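Protein-glutamine gamma-glutamyltransferase (Pagrus major, PDB 1G0D) probably catalyses the calcium-dependent cross-linking of proteins by joining peptide-bound glutamine to the amino group of lysine or of small primary amines. Local coordinates at residues L344-D355 and C367-A375; C272-L283 and W329-S337. One frame throughout, in Å; residues are numbered along the deposited sequence.

Contact 1: residues L344-D355 and C367-A375; sequences LPEGNDGWQVLD and CCGPCPVAA. With SO4 (sulfate ion), chain B.
Gln-352 lies across Pro-372 where strands 350-355 and 368-372 run antiparallel. Its CB rests 3.9 Å from CB of Pro-370. A bend at chi2 (-80°) then folds the chain back, carrying CD over CA of Pro-372 and bringing OE1 to 3.5 Å from CG of that proline ring; the oxygen itself is hydrogen-bonded to Arg-341. At the tip, NE2 uses both hydrogens, giving one to Asn-348 O (2.9 Å) and the other to Gly-350 O (2.8 Å), both acceptors lying in the amide plane. These bonds, with that of OE1, fix which way the amide is turned. A leucine here would probably leave Asn-348 O, Gly-350 O and Arg-341 without these mates and free the loop 344-349 to shift. That loop also closes on Pro-372, whose ring carbon CG is touched by CD1 of Leu-344 at 3.5 Å. Along the strands, Val-353 and Cys-371 exchange two backbone bonds, as do Asp-355 and Cys-368. Between these pairs the register slips by one residue, a beta bulge containing the cis peptide bond between Gly-369 and Pro-370. Next to Gln-352, partly exposed Trp-351 gives its NE1 hydrogen to O2 of a sulfate (3.1 Å), probably from the crystallisation liquor. Paired through both backbone N and O with Cys-368, catalytic Asp-355 is held in the sheet, and its OD2 is hydrogen-bonded to NE2 of His-332.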
# COMPACT_ATOMS: atom_id res chain seq x y z
N LEU A 344 -23.08 8.46 3.99
CA LEU A 344 -22.88 9.88 3.83
C LEU A 344 -23.72 10.45 2.70
O LEU A 344 -24.30 9.73 1.90
CB LEU A 344 -21.41 10.21 3.49
CG LEU A 344 -20.18 9.39 3.89
CD1 LEU A 344 -19.01 9.77 2.98
CD2 LEU A 344 -19.84 9.64 5.33
N PRO A 345 -23.81 11.78 2.62
CA PRO A 345 -24.59 12.42 1.57
C PRO A 345 -24.24 11.93 0.17
O PRO A 345 -23.20 11.29 -0.05
CB PRO A 345 -24.24 13.90 1.74
CG PRO A 345 -23.99 14.02 3.16
CD PRO A 345 -23.25 12.78 3.54
N GLU A 346 -25.15 12.23 -0.76
CA GLU A 346 -25.04 11.88 -2.17
C GLU A 346 -23.74 12.44 -2.68
O GLU A 346 -23.42 13.58 -2.38
CB GLU A 346 -26.19 12.55 -2.95
CG GLU A 346 -26.73 11.75 -4.13
CD GLU A 346 -28.04 10.99 -3.80
OE1 GLU A 346 -27.97 9.89 -3.17
OE2 GLU A 346 -29.14 11.48 -4.17
N GLY A 347 -22.98 11.67 -3.44
CA GLY A 347 -21.77 12.22 -4.02
C GLY A 347 -20.41 11.76 -3.56
O GLY A 347 -19.42 12.09 -4.20
N ASN A 348 -20.36 10.99 -2.49
CA ASN A 348 -19.09 10.56 -1.96
C ASN A 348 -18.75 9.13 -2.31
O ASN A 348 -17.87 8.52 -1.72
CB ASN A 348 -19.10 10.77 -0.47
CG ASN A 348 -19.42 12.21 -0.10
OD1 ASN A 348 -18.59 13.11 -0.28
ND2 ASN A 348 -20.63 12.44 0.40
N ASP A 349 -19.43 8.61 -3.32
CA ASP A 349 -19.24 7.23 -3.75
C ASP A 349 -17.96 7.08 -4.53
O ASP A 349 -17.49 8.03 -5.09
CB ASP A 349 -20.36 6.82 -4.69
CG ASP A 349 -21.64 6.48 -3.99
OD1 ASP A 349 -22.52 5.99 -4.72
OD2 ASP A 349 -21.79 6.68 -2.76
N GLY A 350 -17.42 5.89 -4.63
CA GLY A 350 -16.23 5.77 -5.43
C GLY A 350 -15.05 5.48 -4.56
O GLY A 350 -15.21 4.85 -3.50
N TRP A 351 -13.88 5.92 -5.00
CA TRP A 351 -12.63 5.69 -4.27
C TRP A 351 -12.56 6.38 -2.90
O TRP A 351 -12.87 7.57 -2.79
CB TRP A 351 -11.42 6.14 -5.10
CG TRP A 351 -11.19 5.41 -6.37
CD1 TRP A 351 -11.40 5.88 -7.63
CD2 TRP A 351 -10.72 4.06 -6.52
NE1 TRP A 351 -11.08 4.91 -8.56
CE2 TRP A 351 -10.67 3.79 -7.90
CE3 TRP A 351 -10.34 3.06 -5.62
CZ2 TRP A 351 -10.25 2.56 -8.40
CZ3 TRP A 351 -9.92 1.84 -6.12
CH2 TRP A 351 -9.88 1.60 -7.50
N GLN A 352 -12.13 5.65 -1.89
CA GLN A 352 -11.99 6.16 -0.53
C GLN A 352 -10.56 5.98 -0.12
O GLN A 352 -9.96 4.96 -0.41
CB GLN A 352 -12.88 5.39 0.42
CG GLN A 352 -14.21 5.06 -0.20
CD GLN A 352 -15.15 6.21 -0.16
OE1 GLN A 352 -15.31 6.84 0.88
NE2 GLN A 352 -15.78 6.51 -1.27
N VAL A 353 -10.01 6.97 0.55
CA VAL A 353 -8.65 6.91 1.01
C VAL A 353 -8.59 6.24 2.37
O VAL A 353 -9.29 6.64 3.26
CB VAL A 353 -8.04 8.34 1.14
CG1 VAL A 353 -6.73 8.31 1.91
CG2 VAL A 353 -7.81 8.93 -0.22
N LEU A 354 -7.77 5.20 2.48
CA LEU A 354 -7.54 4.45 3.73
C LEU A 354 -6.01 4.56 4.00
O LEU A 354 -5.18 4.02 3.25
CB LEU A 354 -7.91 2.98 3.53
CG LEU A 354 -9.22 2.38 4.04
CD1 LEU A 354 -10.03 3.42 4.68
CD2 LEU A 354 -9.98 1.76 2.94
N ASP A 355 -5.62 5.27 5.05
CA ASP A 355 -4.21 5.42 5.34
C ASP A 355 -3.89 4.63 6.60
O ASP A 355 -4.30 5.00 7.70
CB ASP A 355 -3.89 6.89 5.52
CG ASP A 355 -2.41 7.19 5.42
OD1 ASP A 355 -1.61 6.23 5.40
OD2 ASP A 355 -2.04 8.37 5.35
N CYS A 367 -5.42 5.82 12.64
CA CYS A 367 -5.30 5.54 11.21
C CYS A 367 -6.29 6.51 10.55
O CYS A 367 -7.10 7.13 11.26
CB CYS A 367 -5.70 4.10 10.93
SG CYS A 367 -7.52 3.78 10.98
N CYS A 368 -6.23 6.62 9.21
CA CYS A 368 -7.14 7.51 8.47
C CYS A 368 -8.11 6.84 7.49
O CYS A 368 -7.78 5.86 6.83
CB CYS A 368 -6.33 8.55 7.70
SG CYS A 368 -5.90 9.96 8.76
N GLY A 369 -9.32 7.40 7.39
CA GLY A 369 -10.32 6.90 6.48
C GLY A 369 -11.19 5.76 6.97
O GLY A 369 -11.01 5.30 8.08
N PRO A 370 -12.10 5.24 6.13
CA PRO A 370 -12.32 5.63 4.74
C PRO A 370 -12.85 7.02 4.48
O PRO A 370 -13.92 7.39 4.95
CB PRO A 370 -13.28 4.57 4.23
CG PRO A 370 -13.99 4.17 5.38
CD PRO A 370 -13.03 4.19 6.53
N CYS A 371 -12.09 7.79 3.69
CA CYS A 371 -12.45 9.16 3.33
C CYS A 371 -12.64 9.34 1.82
O CYS A 371 -11.75 9.07 1.03
CB CYS A 371 -11.35 10.14 3.81
SG CYS A 371 -11.71 11.84 3.30
N PRO A 372 -13.81 9.85 1.40
CA PRO A 372 -14.02 10.04 -0.03
C PRO A 372 -12.94 10.88 -0.67
O PRO A 372 -12.71 11.99 -0.24
CB PRO A 372 -15.36 10.76 -0.08
CG PRO A 372 -16.08 10.27 1.14
CD PRO A 372 -14.99 10.27 2.17
N VAL A 373 -12.28 10.37 -1.69
CA VAL A 373 -11.30 11.18 -2.39
C VAL A 373 -12.01 12.43 -2.99
O VAL A 373 -11.39 13.46 -3.25
CB VAL A 373 -10.67 10.41 -3.54
CG1 VAL A 373 -9.74 11.31 -4.31
CG2 VAL A 373 -9.97 9.21 -3.02
N ALA A 374 -13.33 12.34 -3.20
CA ALA A 374 -14.11 13.45 -3.76
C ALA A 374 -14.32 14.56 -2.76
O ALA A 374 -14.46 15.71 -3.16
CB ALA A 374 -15.47 12.96 -4.23
N ALA A 375 -14.36 14.20 -1.47
CA ALA A 375 -14.53 15.18 -0.39
C ALA A 375 -13.25 15.95 -0.33
O ALA A 375 -13.23 17.12 0.03
CB ALA A 375 -14.79 14.49 0.93
S SO4 B . -10.04 6.02 -11.95
O1 SO4 B . -10.42 6.94 -10.99
O2 SO4 B . -10.69 4.79 -11.65
O3 SO4 B . -10.65 6.52 -13.10
O4 SO4 B . -8.61 6.02 -12.09
O HOH W 1 -14.85 9.69 -3.87

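Contact 2: residues C272-L283 and W329-S337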
# COMPACT_ATOMS: atom_id res chain seq x y z
N CYS A 272 5.46 3.45 6.05
CA CYS A 272 4.25 3.74 5.29
C CYS A 272 3.92 2.94 4.03
O CYS A 272 2.80 2.43 3.96
CB CYS A 272 4.09 5.24 5.04
SG CYS A 272 5.04 5.91 3.75
N TRP A 273 4.82 2.79 3.07
CA TRP A 273 4.46 1.99 1.87
C TRP A 273 4.30 0.47 2.14
O TRP A 273 3.62 -0.22 1.38
CB TRP A 273 5.45 2.22 0.71
CG TRP A 273 6.69 1.51 0.94
CD1 TRP A 273 6.99 0.23 0.57
CD2 TRP A 273 7.79 1.97 1.73
NE1 TRP A 273 8.19 -0.15 1.09
CE2 TRP A 273 8.71 0.90 1.82
CE3 TRP A 273 8.09 3.17 2.38
CZ2 TRP A 273 9.91 1.01 2.53
CZ3 TRP A 273 9.26 3.27 3.09
CH2 TRP A 273 10.16 2.20 3.16
N VAL A 274 4.92 -0.06 3.20
CA VAL A 274 4.75 -1.49 3.54
C VAL A 274 3.37 -1.76 4.20
O VAL A 274 2.83 -2.87 4.08
CB VAL A 274 5.83 -1.95 4.54
CG1 VAL A 274 5.62 -3.39 4.85
CG2 VAL A 274 7.16 -1.80 3.96
N PHE A 275 2.82 -0.75 4.89
CA PHE A 275 1.51 -0.81 5.55
C PHE A 275 0.46 -0.77 4.44
O PHE A 275 -0.53 -1.48 4.49
CB PHE A 275 1.21 0.43 6.40
CG PHE A 275 2.09 0.61 7.59
CD1 PHE A 275 2.77 -0.46 8.15
CD2 PHE A 275 2.33 1.90 8.08
CE1 PHE A 275 3.69 -0.26 9.16
CE2 PHE A 275 3.25 2.14 9.10
CZ PHE A 275 3.94 1.05 9.64
N ALA A 276 0.66 0.13 3.48
CA ALA A 276 -0.28 0.28 2.38
C ALA A 276 -0.33 -1.00 1.54
O ALA A 276 -1.43 -1.51 1.28
CB ALA A 276 0.11 1.47 1.54
N ALA A 277 0.83 -1.52 1.13
CA ALA A 277 0.90 -2.76 0.35
C ALA A 277 0.23 -3.89 1.09
O ALA A 277 -0.53 -4.60 0.50
CB ALA A 277 2.28 -3.12 0.11
N VAL A 278 0.51 -4.07 2.39
CA VAL A 278 -0.14 -5.15 3.15
C VAL A 278 -1.65 -4.88 3.24
O VAL A 278 -2.45 -5.80 3.26
CB VAL A 278 0.48 -5.25 4.58
CG1 VAL A 278 -0.32 -6.17 5.47
CG2 VAL A 278 1.87 -5.74 4.50
N ALA A 279 -2.07 -3.62 3.28
CA ALA A 279 -3.51 -3.29 3.34
C ALA A 279 -4.11 -3.70 2.02
O ALA A 279 -5.20 -4.26 1.98
CB ALA A 279 -3.76 -1.76 3.57
N CYS A 280 -3.40 -3.39 0.94
CA CYS A 280 -3.86 -3.74 -0.39
C CYS A 280 -4.05 -5.22 -0.55
O CYS A 280 -5.05 -5.63 -1.09
CB CYS A 280 -2.86 -3.29 -1.42
SG CYS A 280 -3.47 -3.37 -3.10
N THR A 281 -3.10 -6.03 -0.09
CA THR A 281 -3.18 -7.50 -0.22
C THR A 281 -4.42 -8.07 0.44
O THR A 281 -5.07 -8.96 -0.09
CB THR A 281 -1.99 -8.20 0.44
OG1 THR A 281 -0.90 -8.28 -0.48
CG2 THR A 281 -2.34 -9.59 0.82
N VAL A 282 -4.74 -7.57 1.62
CA VAL A 282 -5.87 -8.06 2.36
C VAL A 282 -7.22 -7.59 1.83
O VAL A 282 -8.16 -8.36 1.75
CB VAL A 282 -5.72 -7.67 3.89
CG1 VAL A 282 -6.99 -8.08 4.67
CG2 VAL A 282 -4.47 -8.36 4.50
N LEU A 283 -7.34 -6.32 1.46
CA LEU A 283 -8.62 -5.84 0.96
C LEU A 283 -8.86 -6.47 -0.44
O LEU A 283 -9.95 -6.97 -0.74
CB LEU A 283 -8.59 -4.30 0.97
CG LEU A 283 -8.44 -3.70 2.38
CD1 LEU A 283 -7.96 -2.28 2.29
CD2 LEU A 283 -9.76 -3.75 3.15
N TRP A 329 7.37 15.09 3.96
CA TRP A 329 8.02 13.83 3.61
C TRP A 329 8.37 13.79 2.12
O TRP A 329 7.70 14.45 1.32
CB TRP A 329 7.07 12.68 3.92
CG TRP A 329 6.81 12.49 5.37
CD1 TRP A 329 6.93 13.42 6.38
CD2 TRP A 329 6.38 11.27 6.01
NE1 TRP A 329 6.59 12.85 7.59
CE2 TRP A 329 6.25 11.54 7.39
CE3 TRP A 329 6.08 9.98 5.54
CZ2 TRP A 329 5.84 10.54 8.30
CZ3 TRP A 329 5.68 8.99 6.45
CH2 TRP A 329 5.56 9.28 7.81
N ASN A 330 9.40 13.02 1.74
CA ASN A 330 9.77 12.94 0.32
C ASN A 330 8.59 12.33 -0.47
O ASN A 330 8.34 12.67 -1.64
CB ASN A 330 11.02 12.09 0.13
CG ASN A 330 12.30 12.82 0.48
OD1 ASN A 330 12.28 13.96 0.97
ND2 ASN A 330 13.43 12.17 0.23
N PHE A 331 7.87 11.42 0.19
CA PHE A 331 6.69 10.78 -0.39
C PHE A 331 6.00 10.07 0.75
O PHE A 331 6.56 9.90 1.82
CB PHE A 331 7.04 9.78 -1.52
CG PHE A 331 7.61 8.47 -1.05
CD1 PHE A 331 8.99 8.27 -0.98
CD2 PHE A 331 6.77 7.45 -0.62
CE1 PHE A 331 9.54 7.07 -0.49
CE2 PHE A 331 7.31 6.24 -0.12
CZ PHE A 331 8.69 6.05 -0.06
N HIS A 332 4.77 9.68 0.52
CA HIS A 332 4.03 8.97 1.53
C HIS A 332 2.97 8.20 0.80
O HIS A 332 2.33 8.73 -0.11
CB HIS A 332 3.36 9.93 2.51
CG HIS A 332 2.42 9.24 3.45
ND1 HIS A 332 2.76 8.09 4.13
CD2 HIS A 332 1.16 9.56 3.86
CE1 HIS A 332 1.76 7.73 4.92
NE2 HIS A 332 0.78 8.61 4.78
N CYS A 333 2.77 6.96 1.22
CA CYS A 333 1.82 6.08 0.61
C CYS A 333 0.57 5.73 1.44
O CYS A 333 0.60 5.69 2.67
CB CYS A 333 2.52 4.77 0.27
SG CYS A 333 3.97 4.87 -0.72
N TRP A 334 -0.53 5.50 0.74
CA TRP A 334 -1.76 5.05 1.36
C TRP A 334 -2.49 4.17 0.33
O TRP A 334 -1.93 3.74 -0.68
CB TRP A 334 -2.65 6.20 1.87
CG TRP A 334 -3.11 7.19 0.87
CD1 TRP A 334 -4.19 7.07 0.03
CD2 TRP A 334 -2.54 8.49 0.60
NE1 TRP A 334 -4.32 8.21 -0.74
CE2 TRP A 334 -3.32 9.09 -0.41
CE3 TRP A 334 -1.44 9.19 1.12
CZ2 TRP A 334 -3.04 10.36 -0.91
CZ3 TRP A 334 -1.16 10.47 0.61
CH2 TRP A 334 -1.96 11.03 -0.39
N VAL A 335 -3.75 3.91 0.57
CA VAL A 335 -4.47 3.04 -0.32
C VAL A 335 -5.83 3.64 -0.63
O VAL A 335 -6.38 4.37 0.18
CB VAL A 335 -4.53 1.69 0.41
CG1 VAL A 335 -5.93 1.24 0.70
CG2 VAL A 335 -3.72 0.74 -0.33
N GLU A 336 -6.35 3.38 -1.83
CA GLU A 336 -7.68 3.86 -2.23
C GLU A 336 -8.54 2.61 -2.39
O GLU A 336 -8.11 1.65 -3.05
CB GLU A 336 -7.58 4.57 -3.58
CG GLU A 336 -7.92 6.04 -3.56
CD GLU A 336 -7.54 6.71 -4.85
OE1 GLU A 336 -7.69 6.10 -5.93
OE2 GLU A 336 -7.08 7.86 -4.81
N SER A 337 -9.74 2.57 -1.80
CA SER A 337 -10.62 1.40 -1.94
C SER A 337 -11.94 1.84 -2.57
O SER A 337 -12.49 2.87 -2.21
CB SER A 337 -10.94 0.74 -0.59
OG SER A 337 -9.85 -0.01 -0.10
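Cys-272 and His-332, two members of the catalytic triad, meet where the first turn of helix 272-286 faces strand 329-339. The cysteine sulfur, at a chi1 of 79°, sits between its own backbone N and carbonyl carbon, and the imidazole turns its edge toward it, leaving ND1 3.2 Å from SG; NE2, the other ring nitrogen, is hydrogen-bonded to OD2 of Asp-355. With CG anti to the backbone N (chi1 171°), the histidine ring reaches Cys-272, whose CB lies near the ring plane, 3.3 Å from ND1. The backbone N of Cys-333 also points at SG, but this long bond is doubtful, because the sulfur crowds another atom of the model. Trp-329 presents its rim to the same sulfur, with CZ3 at 4.1 Å. One residue along the helix, CB of Trp-273 presses on SG of Cys-333 (3.4 Å), and its indole crosses the Phe-331 ring obliquely; the ring of Tyr-515, a residue important for activity, stacks on Phe-331 and meets Trp-273 edge-to-face. Ala-276 continues the close fit, its small CB lying 3.8 Å from Trp-334 O. Farther on the packing thins, although every touching residue stays buried. CG2 of Val-335 reaches Ala-276 O at 3.6 Å, but at the far end contacts are few: CD1 of Leu-283 lies 3.8 Å from OG of Ser-337, a hydroxyl bonded to Thr-290, while the CA atoms of Leu-283 and Ser-337 are 8.1 Å apart. Helix and strand run nearly parallel, 14° apart, in the papain-like arrangement of a nucleophile at a helix start beside a histidine on the sheet. Placed at the helix N-terminus, the sulfur would probably feel the positive end of the helix dipole, and the aromatic rings around it probably restrict the directions of approach.

Overall arrangement
The centres of the two contacts are 16 Å apart, and contact 2 closes along the chain before contact 1 opens. Both reach one antiparallel sheet, in the order 290-298, 329-339, 350-355, 368-372: contact 2 packs helix 272-286 against the second strand, and contact 1 joins the third to the fourth, at the sheet's margin. The middle strands are direct neighbours, probably bonded from Gln-352 O to Ser-337 N and from Val-335 O to Leu-354 N, with Val-353 packed on Trp-334. Helix and adjacent strands thus supply cysteine, histidine and aspartate in sequence order, which is consistent with the triad being positioned by this one sheet and the helix packed on it.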